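Local coordinates for protein probable FAD-dependent oxidoreductase PA4991 (Pseudomonas aeruginosa PAO1, PDB 5EZ7) that binds one FAD per monomer and probably acts as an oxidoreductase of the DAO family, although its physiological substrate is unknown, at residues Pro3-Gly14 and Arg195-Ala206; Arg27-Leu35 and Ile366-Leu374. One frame throughout, in Å; residues are numbered along the deposited sequence.

Overall arrangement
Interaction 1 pairs Pro3-Gly14 with Arg195-Ala206 in the parallel core of the Rossmann-type FAD-binding domain, and interaction 2 lays Ile366-Leu374, from the chain that follows helix 350-364, against the turn and strand Arg27-Leu35. Their centres are 11 Å apart, and strands 10-13 and 33-37 are neighbours in one sheet. His371 joins the two: its ND1 lies 2.6 Å from Ser7 OG and its NE2 lies 2.7 Å from Asp9 OD1, both probable hydrogen bonds. The cofactor meets interaction 1 at its C-terminal end, where Gly14 CA is 3.3 Å from FAD O4B; in interaction 2, the Val34 side chain stays about 10 Å from the FAD at the nearest atoms.

Interaction 1 of 2, residues Pro3-Gly14 and Arg195-Ala206; sequences PQALSTDILIVG and REIRAQRVVLSA. With FAD (flavin-adenine dinucleotide), chain B.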
loop_
_atom_site.group_PDB
_atom_site.type_symbol
_atom_site.label_atom_id
_atom_site.label_comp_id
_atom_site.label_asym_id
_atom_site.label_seq_id
_atom_site.Cartn_x
_atom_site.Cartn_y
_atom_site.Cartn_z
ATOM N N PRO A 3 -28.017 -2.506 17.448
ATOM C CA PRO A 3 -27.883 -1.938 16.089
ATOM C C PRO A 3 -28.486 -2.852 15.022
ATOM O O PRO A 3 -28.577 -4.054 15.217
ATOM C CB PRO A 3 -26.369 -1.786 15.897
ATOM C CG PRO A 3 -25.739 -2.121 17.198
ATOM C CD PRO A 3 -26.713 -2.948 17.978
ATOM N N GLN A 4 -28.882 -2.260 13.903
ATOM C CA GLN A 4 -29.581 -2.964 12.809
ATOM C C GLN A 4 -28.682 -4.044 12.200
ATOM O O GLN A 4 -27.546 -3.750 11.762
ATOM C CB GLN A 4 -29.986 -1.950 11.738
ATOM C CG GLN A 4 -30.907 -2.457 10.635
ATOM C CD GLN A 4 -31.226 -1.352 9.614
ATOM O OE1 GLN A 4 -31.478 -0.195 9.970
ATOM N NE2 GLN A 4 -31.183 -1.701 8.339
ATOM N N ALA A 5 -29.153 -5.283 12.191
ATOM C CA ALA A 5 -28.327 -6.369 11.665
ATOM C C ALA A 5 -28.083 -6.207 10.163
ATOM O O ALA A 5 -28.924 -5.666 9.457
ATOM C CB ALA A 5 -28.967 -7.710 11.949
ATOM N N LEU A 6 -26.932 -6.662 9.683
ATOM C CA LEU A 6 -26.602 -6.543 8.274
ATOM C C LEU A 6 -26.348 -7.894 7.645
ATOM O O LEU A 6 -26.022 -8.854 8.320
ATOM C CB LEU A 6 -25.361 -5.685 8.057
ATOM C CG LEU A 6 -25.288 -4.269 8.654
ATOM C CD1 LEU A 6 -24.044 -3.553 8.129
ATOM C CD2 LEU A 6 -26.524 -3.434 8.359
ATOM N N SER A 7 -26.444 -7.911 6.323
ATOM C CA SER A 7 -26.298 -9.101 5.510
ATOM C C SER A 7 -25.606 -8.657 4.209
ATOM O O SER A 7 -26.052 -7.687 3.601
ATOM C CB SER A 7 -27.714 -9.648 5.281
ATOM O OG SER A 7 -27.793 -10.583 4.252
ATOM N N THR A 8 -24.490 -9.288 3.839
ATOM C CA THR A 8 -23.849 -9.090 2.530
ATOM C C THR A 8 -23.264 -10.397 2.022
ATOM O O THR A 8 -23.451 -11.453 2.635
ATOM C CB THR A 8 -22.671 -8.037 2.530
ATOM O OG1 THR A 8 -21.781 -8.269 3.647
ATOM C CG2 THR A 8 -23.217 -6.623 2.456
ATOM N N ASP A 9 -22.534 -10.297 0.904
ATOM C CA ASP A 9 -21.806 -11.401 0.351
ATOM C C ASP A 9 -20.432 -11.529 0.960
ATOM O O ASP A 9 -20.124 -12.595 1.450
ATOM C CB ASP A 9 -21.733 -11.285 -1.175
ATOM C CG ASP A 9 -23.142 -11.265 -1.834
ATOM O OD1 ASP A 9 -24.043 -12.058 -1.422
ATOM O OD2 ASP A 9 -23.326 -10.426 -2.742
ATOM N N ILE A 10 -19.594 -10.489 0.844
ATOM C CA ILE A 10 -18.212 -10.525 1.379
ATOM C C ILE A 10 -18.019 -9.384 2.356
ATOM O O ILE A 10 -18.359 -8.233 2.062
ATOM C CB ILE A 10 -17.120 -10.597 0.271
ATOM C CG1 ILE A 10 -17.221 -11.944 -0.469
ATOM C CG2 ILE A 10 -15.718 -10.621 0.862
ATOM C CD1 ILE A 10 -18.022 -11.804 -1.696
ATOM N N LEU A 11 -17.549 -9.739 3.541
ATOM C CA LEU A 11 -17.230 -8.813 4.613
ATOM C C LEU A 11 -15.695 -8.687 4.697
ATOM O O LEU A 11 -15.039 -9.685 4.922
ATOM C CB LEU A 11 -17.806 -9.403 5.883
ATOM C CG LEU A 11 -17.557 -8.782 7.241
ATOM C CD1 LEU A 11 -17.849 -7.290 7.304
ATOM C CD2 LEU A 11 -18.400 -9.593 8.258
ATOM N N ILE A 12 -15.124 -7.511 4.434
ATOM C CA ILE A 12 -13.675 -7.287 4.403
ATOM C C ILE A 12 -13.291 -6.540 5.706
ATOM O O ILE A 12 -14.004 -5.618 6.110
ATOM C CB ILE A 12 -13.256 -6.371 3.219
ATOM C CG1 ILE A 12 -13.922 -6.710 1.898
ATOM C CG2 ILE A 12 -11.739 -6.339 2.987
ATOM C CD1 ILE A 12 -13.723 -8.087 1.463
ATOM N N VAL A 13 -12.199 -6.940 6.370
ATOM C CA VAL A 13 -11.716 -6.248 7.577
ATOM C C VAL A 13 -10.365 -5.641 7.222
ATOM O O VAL A 13 -9.400 -6.351 6.897
ATOM C CB VAL A 13 -11.590 -7.177 8.808
ATOM C CG1 VAL A 13 -11.087 -6.419 10.043
ATOM C CG2 VAL A 13 -12.929 -7.826 9.123
ATOM N N GLY A 14 -10.323 -4.320 7.225
ATOM C CA GLY A 14 -9.132 -3.586 6.921
ATOM C C GLY A 14 -9.217 -2.825 5.626
ATOM O O GLY A 14 -9.303 -3.434 4.591
ATOM N N ARG A 195 -22.905 -5.176 16.475
ATOM C CA ARG A 195 -23.743 -5.298 15.279
ATOM C C ARG A 195 -23.453 -6.591 14.521
ATOM O O ARG A 195 -22.334 -6.841 14.115
ATOM C CB ARG A 195 -23.497 -4.129 14.327
ATOM C CG ARG A 195 -24.485 -4.138 13.184
ATOM C CD ARG A 195 -24.048 -3.243 12.060
ATOM N NE ARG A 195 -23.917 -1.850 12.474
ATOM C CZ ARG A 195 -24.824 -0.883 12.330
ATOM N NH1 ARG A 195 -26.039 -1.089 11.808
ATOM N NH2 ARG A 195 -24.520 0.332 12.750
ATOM N N GLU A 196 -24.486 -7.368 14.270
ATOM C CA GLU A 196 -24.298 -8.672 13.665
ATOM C C GLU A 196 -24.350 -8.479 12.157
ATOM O O GLU A 196 -25.198 -7.760 11.656
ATOM C CB GLU A 196 -25.238 -9.720 14.280
ATOM C CG GLU A 196 -26.530 -10.037 13.570
ATOM C CD GLU A 196 -27.490 -10.835 14.474
ATOM O OE1 GLU A 196 -27.131 -11.972 14.877
ATOM O OE2 GLU A 196 -28.588 -10.300 14.820
ATOM N N ILE A 197 -23.328 -8.999 11.474
ATOM C CA ILE A 197 -23.156 -8.845 10.032
ATOM C C ILE A 197 -22.897 -10.208 9.413
ATOM O O ILE A 197 -21.828 -10.747 9.570
ATOM C CB ILE A 197 -21.937 -7.960 9.706
ATOM C CG1 ILE A 197 -22.090 -6.584 10.395
ATOM C CG2 ILE A 197 -21.748 -7.842 8.179
ATOM C CD1 ILE A 197 -20.975 -5.601 10.078
ATOM N N ARG A 198 -23.852 -10.715 8.667
ATOM C CA ARG A 198 -23.750 -12.059 8.113
ATOM C C ARG A 198 -23.138 -11.998 6.727
ATOM O O ARG A 198 -23.424 -11.069 5.976
ATOM C CB ARG A 198 -25.142 -12.716 8.068
ATOM C CG ARG A 198 -25.709 -12.960 9.461
ATOM C CD ARG A 198 -27.023 -13.766 9.512
ATOM N NE ARG A 198 -26.855 -14.886 10.452
ATOM C CZ ARG A 198 -26.773 -14.767 11.783
ATOM N NH1 ARG A 198 -26.893 -13.576 12.384
ATOM N NH2 ARG A 198 -26.571 -15.847 12.532
ATOM N N ALA A 199 -22.291 -12.966 6.386
ATOM C CA ALA A 199 -21.611 -12.933 5.065
ATOM C C ALA A 199 -21.132 -14.283 4.627
ATOM O O ALA A 199 -20.852 -15.091 5.469
ATOM C CB ALA A 199 -20.423 -11.995 5.096
ATOM N N GLN A 200 -21.092 -14.506 3.302
ATOM C CA GLN A 200 -20.809 -15.835 2.725
ATOM C C GLN A 200 -19.365 -16.101 2.977
ATOM O O GLN A 200 -18.954 -17.257 3.140
ATOM C CB GLN A 200 -21.097 -15.939 1.216
ATOM C CG GLN A 200 -22.483 -15.532 0.763
ATOM C CD GLN A 200 -22.777 -15.963 -0.673
ATOM O OE1 GLN A 200 -22.777 -17.159 -0.986
ATOM N NE2 GLN A 200 -23.036 -14.991 -1.560
ATOM N N ARG A 201 -18.574 -15.024 2.972
ATOM C CA ARG A 201 -17.153 -15.086 3.361
ATOM C C ARG A 201 -16.721 -13.898 4.158
ATOM O O ARG A 201 -17.360 -12.878 4.092
ATOM C CB ARG A 201 -16.258 -15.154 2.118
ATOM C CG ARG A 201 -16.412 -16.441 1.335
ATOM C CD ARG A 201 -15.880 -17.639 2.103
ATOM N NE ARG A 201 -15.844 -18.851 1.291
ATOM C CZ ARG A 201 -16.801 -19.767 1.167
ATOM N NH1 ARG A 201 -17.984 -19.665 1.773
ATOM N NH2 ARG A 201 -16.555 -20.831 0.415
ATOM N N VAL A 202 -15.593 -14.048 4.852
ATOM C CA VAL A 202 -14.940 -12.975 5.621
ATOM C C VAL A 202 -13.473 -12.954 5.179
ATOM O O VAL A 202 -12.777 -13.998 5.214
ATOM C CB VAL A 202 -15.021 -13.188 7.160
ATOM C CG1 VAL A 202 -14.301 -12.059 7.920
ATOM C CG2 VAL A 202 -16.460 -13.255 7.627
ATOM N N VAL A 203 -13.023 -11.781 4.732
ATOM C CA VAL A 203 -11.655 -11.569 4.332
ATOM C C VAL A 203 -10.921 -10.625 5.288
ATOM O O VAL A 203 -11.362 -9.474 5.523
ATOM C CB VAL A 203 -11.571 -10.960 2.936
ATOM C CG1 VAL A 203 -10.100 -10.887 2.483
ATOM C CG2 VAL A 203 -12.399 -11.772 1.949
ATOM N N LEU A 204 -9.771 -11.087 5.778
ATOM C CA LEU A 204 -8.875 -10.271 6.635
ATOM C C LEU A 204 -7.728 -9.688 5.822
ATOM O O LEU A 204 -6.765 -10.398 5.467
ATOM C CB LEU A 204 -8.315 -11.096 7.776
ATOM C CG LEU A 204 -9.304 -11.868 8.607
ATOM C CD1 LEU A 204 -8.563 -12.540 9.747
ATOM C CD2 LEU A 204 -10.372 -10.950 9.142
ATOM N N SER A 205 -7.868 -8.393 5.499
ATOM C CA SER A 205 -6.834 -7.594 4.824
ATOM C C SER A 205 -6.409 -6.445 5.764
ATOM O O SER A 205 -6.355 -5.279 5.378
ATOM C CB SER A 205 -7.370 -7.053 3.496
ATOM O OG SER A 205 -8.554 -6.327 3.724
ATOM N N ALA A 206 -6.097 -6.804 7.004
ATOM C CA ALA A 206 -5.901 -5.834 8.067
ATOM C C ALA A 206 -4.426 -5.545 8.361
ATOM O O ALA A 206 -4.121 -4.909 9.338
ATOM C CB ALA A 206 -6.624 -6.267 9.330
HETATM P PA FAD B . -2.305 -1.666 5.463
HETATM O O1A FAD B . -2.107 -0.516 4.531
HETATM O O2A FAD B . -1.472 -1.794 6.708
HETATM O O5B FAD B . -3.845 -1.678 5.843
HETATM C C5B FAD B . -4.364 -2.476 6.888
HETATM C C4B FAD B . -5.596 -1.751 7.389
HETATM O O4B FAD B . -6.295 -2.593 8.320
HETATM C C3B FAD B . -5.230 -0.442 8.096
HETATM O O3B FAD B . -5.914 0.666 7.506
HETATM C C2B FAD B . -5.657 -0.691 9.530
HETATM O O2B FAD B . -6.126 0.463 10.224
HETATM C C1B FAD B . -6.735 -1.767 9.377
HETATM N N9A FAD B . -6.901 -2.599 10.575
HETATM C C8A FAD B . -5.918 -3.122 11.329
HETATM N N7A FAD B . -6.445 -3.822 12.349
HETATM C C5A FAD B . -7.778 -3.760 12.247
HETATM C C6A FAD B . -8.911 -4.284 13.022
HETATM N N6A FAD B . -8.663 -5.037 14.104
HETATM N N1A FAD B . -10.157 -4.009 12.603
HETATM C C2A FAD B . -10.377 -3.257 11.509
HETATM N N3A FAD B . -9.387 -2.738 10.754
HETATM C C4A FAD B . -8.088 -2.953 11.078
HETATM N N1 FAD B . 4.925 -1.353 -1.924
HETATM C C2 FAD B . 5.079 -1.025 -3.225
HETATM O O2 FAD B . 4.553 -1.753 -4.100
HETATM N N3 FAD B . 5.776 0.056 -3.615
HETATM C C4 FAD B . 6.366 0.874 -2.748
HETATM O O4 FAD B . 6.998 1.878 -3.134
HETATM C C4X FAD B . 6.243 0.584 -1.316
HETATM N N5 FAD B . 6.821 1.375 -0.391
HETATM C C5X FAD B . 6.691 1.105 0.920
HETATM C C6 FAD B . 7.289 1.956 1.841
HETATM C C7 FAD B . 7.177 1.719 3.197
HETATM C C7M FAD B . 7.816 2.661 4.171
HETATM C C8 FAD B . 6.385 0.556 3.672
HETATM C C8M FAD B . 6.213 0.249 5.144
HETATM C C9 FAD B . 5.800 -0.295 2.751
HETATM C C9A FAD B . 5.916 -0.075 1.381
HETATM N N10 FAD B . 5.317 -0.927 0.409
HETATM C C10 FAD B . 5.455 -0.610 -0.947
HETATM C "C1'" FAD B . 4.523 -2.084 0.787
HETATM C "C2'" FAD B . 3.085 -1.628 0.965
HETATM O "O2'" FAD B . 3.008 -0.396 1.695
HETATM C "C3'" FAD B . 2.254 -2.707 1.645
HETATM O "O3'" FAD B . 2.562 -3.978 1.037
HETATM C "C4'" FAD B . 0.762 -2.421 1.496
HETATM O "O4'" FAD B . 0.475 -1.028 1.619
HETATM C "C5'" FAD B . -0.051 -3.159 2.542
HETATM O "O5'" FAD B . -1.446 -2.984 2.259
HETATM P P FAD B . -2.520 -3.572 3.285
HETATM O O1P FAD B . -3.870 -3.001 2.936
HETATM O O2P FAD B . -2.313 -5.044 3.306
HETATM O O3P FAD B . -1.987 -3.049 4.704
#
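Strands 10-13 and 201-204 run parallel, their axes 4.8 Å apart and 19° from exact alignment, and the pairing extends back through Leu6-Ser7 and Ile197-Arg198. Backbone bonds such as Val13 N to Val203 O (2.8 Å) join them. Between the two strand pairs, Asp9 O accepts from both Gln200 N and Arg201 N. The Asp9 and Gln200 side chains run side by side, carboxylate and amide planes turned 67° apart, and NE2 reaches OD1 (3.1 Å) from above the carboxylate plane. OD1 also meets His371 and Ser369, and NE2 also Arg367 O. On the face of Leu11 and Val13, CG anti to the backbone N (chi1 174°) directs Leu11 CD2 to Ile197 CG2, 3.8 Å away, the side chains crossing at about a right angle. On the other face, Ile10 CG2 touches Val203 CG2 at 3.7 Å. At the N-terminal end, Arg195 NH1 donates to a lone pair of Gln4 O (3.1 Å), Pro3 CB sitting over the guanidinium. Val13 CG1 packs 3.6 Å from FAD C2A, beside Gly14, which opens the apparent GxGxxG turn. Backbone bonds thus carry the pairing to the adenosine end, apolar side chains cover both faces, and the donors around Asp9 should stabilise its negative charge.

Interaction 2 of 2, residues Arg27-Leu35 and Ile366-Leu374; sequences RRAGYATVL and IRPSEHAAL
Tyr31 and Pro368 make a CH-pi contact: CG of the proline lies 3.9 Å from the ring centroid and only 6° off the ring normal, with the two side chains at about a right angle. This packs an irregular segment from outside the beta-alpha-beta unit against the turn that joins its helix 17-28 to strand 33-37 in the Rossmann-type fold. At the ring's edge, Tyr31 OH donates to Ile366 O (2.7 Å), coming in 25° out of the carbonyl plane. Pro368 over one face should restrain the ring's turn about CB-CG, while the bond to Ile366 O anchors its far end. Further along, Ala32 CB meets His371 CD2 obliquely at 4.0 Å, and Leu374 CD2 reaches Val34 CG2 at the same distance, the leucine and valine crossing at a slant. In the next shell, Gly30, with positive phi (92°), closes the helix in a Schellman motif and redirects the chain toward Tyr31. The imidazole, bonded at both nitrogens to Ser7 and Asp9, is fixed in place. Ser369 N meets Asp9 OD1 and Ala32 N meets OD2; Asp9, just ahead of Ile10, thereby ties the two segments together. Beside the aromatic contact, Pro368 CB comes to 3.3 Å from Gly30 O.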
loop_
_atom_site.group_PDB
_atom_site.type_symbol
_atom_site.label_atom_id
_atom_site.label_comp_id
_atom_site.label_asym_id
_atom_site.label_seq_id
_atom_site.Cartn_x
_atom_site.Cartn_y
_atom_site.Cartn_z
ATOM N N ARG A 27 -17.418 -5.305 -5.769
ATOM C CA ARG A 27 -18.555 -4.468 -6.114
ATOM C C ARG A 27 -18.744 -4.328 -7.604
ATOM O O ARG A 27 -19.854 -4.346 -8.104
ATOM C CB ARG A 27 -18.333 -3.091 -5.584
ATOM C CG ARG A 27 -18.472 -3.023 -4.096
ATOM C CD ARG A 27 -18.275 -1.573 -3.652
ATOM N NE ARG A 27 -19.484 -0.783 -3.796
ATOM C CZ ARG A 27 -20.567 -0.969 -3.042
ATOM N NH1 ARG A 27 -20.613 -1.924 -2.103
ATOM N NH2 ARG A 27 -21.598 -0.190 -3.209
ATOM N N ARG A 28 -17.638 -4.189 -8.314
ATOM C CA ARG A 28 -17.690 -4.101 -9.762
ATOM C C ARG A 28 -18.210 -5.397 -10.365
ATOM O O ARG A 28 -18.967 -5.367 -11.311
ATOM C CB ARG A 28 -16.315 -3.802 -10.320
ATOM C CG ARG A 28 -16.365 -3.294 -11.737
ATOM C CD ARG A 28 -14.954 -3.103 -12.245
ATOM N NE ARG A 28 -14.934 -2.893 -13.690
ATOM C CZ ARG A 28 -14.355 -1.879 -14.337
ATOM N NH1 ARG A 28 -14.420 -1.850 -15.669
ATOM N NH2 ARG A 28 -13.730 -0.893 -13.701
ATOM N N ALA A 29 -17.806 -6.532 -9.796
ATOM C CA ALA A 29 -18.291 -7.823 -10.241
ATOM C C ALA A 29 -19.732 -8.130 -9.769
ATOM O O ALA A 29 -20.199 -9.232 -9.999
ATOM C CB ALA A 29 -17.318 -8.934 -9.810
ATOM N N GLY A 30 -20.424 -7.181 -9.110
ATOM C CA GLY A 30 -21.829 -7.360 -8.660
ATOM C C GLY A 30 -22.025 -7.897 -7.239
ATOM O O GLY A 30 -23.146 -8.195 -6.848
ATOM N N TYR A 31 -20.957 -8.029 -6.446
ATOM C CA TYR A 31 -21.105 -8.539 -5.071
ATOM C C TYR A 31 -21.483 -7.399 -4.166
ATOM O O TYR A 31 -21.038 -6.269 -4.367
ATOM C CB TYR A 31 -19.804 -9.115 -4.540
ATOM C CG TYR A 31 -19.456 -10.420 -5.130
ATOM C CD1 TYR A 31 -18.938 -10.512 -6.411
ATOM C CD2 TYR A 31 -19.667 -11.588 -4.420
ATOM C CE1 TYR A 31 -18.591 -11.746 -6.963
ATOM C CE2 TYR A 31 -19.344 -12.829 -4.954
ATOM C CZ TYR A 31 -18.815 -12.907 -6.225
ATOM O OH TYR A 31 -18.521 -14.134 -6.746
ATOM N N ALA A 32 -22.262 -7.696 -3.143
ATOM C CA ALA A 32 -22.509 -6.733 -2.092
ATOM C C ALA A 32 -21.423 -6.937 -1.019
ATOM O O ALA A 32 -21.052 -8.067 -0.712
ATOM C CB ALA A 32 -23.906 -6.960 -1.517
ATOM N N THR A 33 -20.926 -5.856 -0.451
ATOM C CA THR A 33 -19.829 -5.896 0.516
ATOM C C THR A 33 -20.030 -4.932 1.674
ATOM O O THR A 33 -20.768 -3.952 1.562
ATOM C CB THR A 33 -18.493 -5.505 -0.139
ATOM O OG1 THR A 33 -18.558 -4.146 -0.623
ATOM C CG2 THR A 33 -18.150 -6.412 -1.250
ATOM N N VAL A 34 -19.385 -5.241 2.791
ATOM C CA VAL A 34 -19.107 -4.286 3.847
ATOM C C VAL A 34 -17.601 -4.307 4.095
ATOM O O VAL A 34 -17.003 -5.401 4.154
ATOM C CB VAL A 34 -19.850 -4.677 5.139
ATOM C CG1 VAL A 34 -19.393 -3.851 6.334
ATOM C CG2 VAL A 34 -21.361 -4.492 4.951
ATOM N N LEU A 35 -16.995 -3.122 4.257
ATOM C CA LEU A 35 -15.572 -3.016 4.578
ATOM C C LEU A 35 -15.432 -2.284 5.887
ATOM O O LEU A 35 -15.848 -1.128 6.019
ATOM C CB LEU A 35 -14.809 -2.286 3.484
ATOM C CG LEU A 35 -13.273 -2.341 3.570
ATOM C CD1 LEU A 35 -12.615 -1.953 2.240
ATOM C CD2 LEU A 35 -12.705 -1.459 4.679
ATOM N N ILE A 366 -19.095 -19.230 -5.131
ATOM C CA ILE A 366 -19.819 -18.204 -4.358
ATOM C C ILE A 366 -20.309 -17.110 -5.317
ATOM O O ILE A 366 -19.506 -16.520 -5.972
ATOM C CB ILE A 366 -18.911 -17.634 -3.231
ATOM C CG1 ILE A 366 -18.447 -18.729 -2.259
ATOM C CG2 ILE A 366 -19.574 -16.495 -2.484
ATOM C CD1 ILE A 366 -19.557 -19.441 -1.492
ATOM N N ARG A 367 -21.617 -16.857 -5.383
ATOM C CA ARG A 367 -22.198 -15.808 -6.240
ATOM C C ARG A 367 -22.922 -14.729 -5.463
ATOM O O ARG A 367 -23.307 -14.942 -4.327
ATOM C CB ARG A 367 -23.207 -16.387 -7.224
ATOM C CG ARG A 367 -22.699 -17.545 -8.062
ATOM C CD ARG A 367 -21.653 -17.166 -9.110
ATOM N NE ARG A 367 -20.790 -18.326 -9.385
ATOM C CZ ARG A 367 -19.583 -18.302 -9.982
ATOM N NH1 ARG A 367 -18.906 -19.441 -10.147
ATOM N NH2 ARG A 367 -19.044 -17.173 -10.440
ATOM N N PRO A 368 -23.143 -13.557 -6.088
ATOM C CA PRO A 368 -23.906 -12.532 -5.376
ATOM C C PRO A 368 -25.291 -13.026 -5.048
ATOM O O PRO A 368 -25.913 -13.614 -5.901
ATOM C CB PRO A 368 -23.975 -11.375 -6.391
ATOM C CG PRO A 368 -22.732 -11.524 -7.203
ATOM C CD PRO A 368 -22.567 -13.017 -7.339
ATOM N N SER A 369 -25.732 -12.825 -3.818
ATOM C CA SER A 369 -27.075 -13.173 -3.403
ATOM C C SER A 369 -27.940 -11.896 -3.356
ATOM O O SER A 369 -27.577 -10.908 -3.942
ATOM C CB SER A 369 -27.034 -13.844 -2.041
ATOM O OG SER A 369 -28.360 -14.124 -1.652
ATOM N N GLU A 370 -29.092 -11.944 -2.689
ATOM C CA GLU A 370 -29.944 -10.769 -2.537
ATOM C C GLU A 370 -29.935 -10.323 -1.067
ATOM O O GLU A 370 -30.070 -11.140 -0.162
ATOM C CB GLU A 370 -31.363 -11.067 -3.065
ATOM C CG GLU A 370 -32.059 -9.867 -3.736
ATOM C CD GLU A 370 -31.359 -9.357 -5.024
ATOM O OE1 GLU A 370 -30.749 -8.237 -5.014
ATOM O OE2 GLU A 370 -31.414 -10.077 -6.056
ATOM N N HIS A 371 -29.710 -9.030 -0.848
ATOM C CA HIS A 371 -29.634 -8.434 0.484
ATOM C C HIS A 371 -30.319 -7.085 0.501
ATOM O O HIS A 371 -30.286 -6.335 -0.487
ATOM C CB HIS A 371 -28.196 -8.167 0.900
ATOM C CG HIS A 371 -27.323 -9.359 0.794
ATOM N ND1 HIS A 371 -27.329 -10.371 1.733
ATOM C CD2 HIS A 371 -26.454 -9.732 -0.168
ATOM C CE1 HIS A 371 -26.506 -11.320 1.353
ATOM N NE2 HIS A 371 -25.951 -10.950 0.210
ATOM N N ALA A 372 -30.906 -6.777 1.659
ATOM C CA ALA A 372 -31.479 -5.457 1.953
ATOM C C ALA A 372 -30.411 -4.454 1.728
ATOM O O ALA A 372 -29.245 -4.743 1.976
ATOM C CB ALA A 372 -31.912 -5.382 3.416
ATOM N N ALA A 373 -30.802 -3.271 1.281
ATOM C CA ALA A 373 -29.870 -2.141 1.178
ATOM C C ALA A 373 -29.226 -1.833 2.539
ATOM O O ALA A 373 -29.828 -2.029 3.598
ATOM C CB ALA A 373 -30.593 -0.915 0.639
ATOM N N LEU A 374 -27.984 -1.386 2.511
ATOM C CA LEU A 374 -27.317 -1.006 3.757
ATOM C C LEU A 374 -27.960 0.276 4.284
ATOM O O LEU A 374 -28.315 1.134 3.481
ATOM C CB LEU A 374 -25.823 -0.786 3.516
ATOM C CG LEU A 374 -25.091 -2.082 3.093
ATOM C CD1 LEU A 374 -23.716 -1.822 2.497
ATOM C CD2 LEU A 374 -25.002 -3.078 4.247
#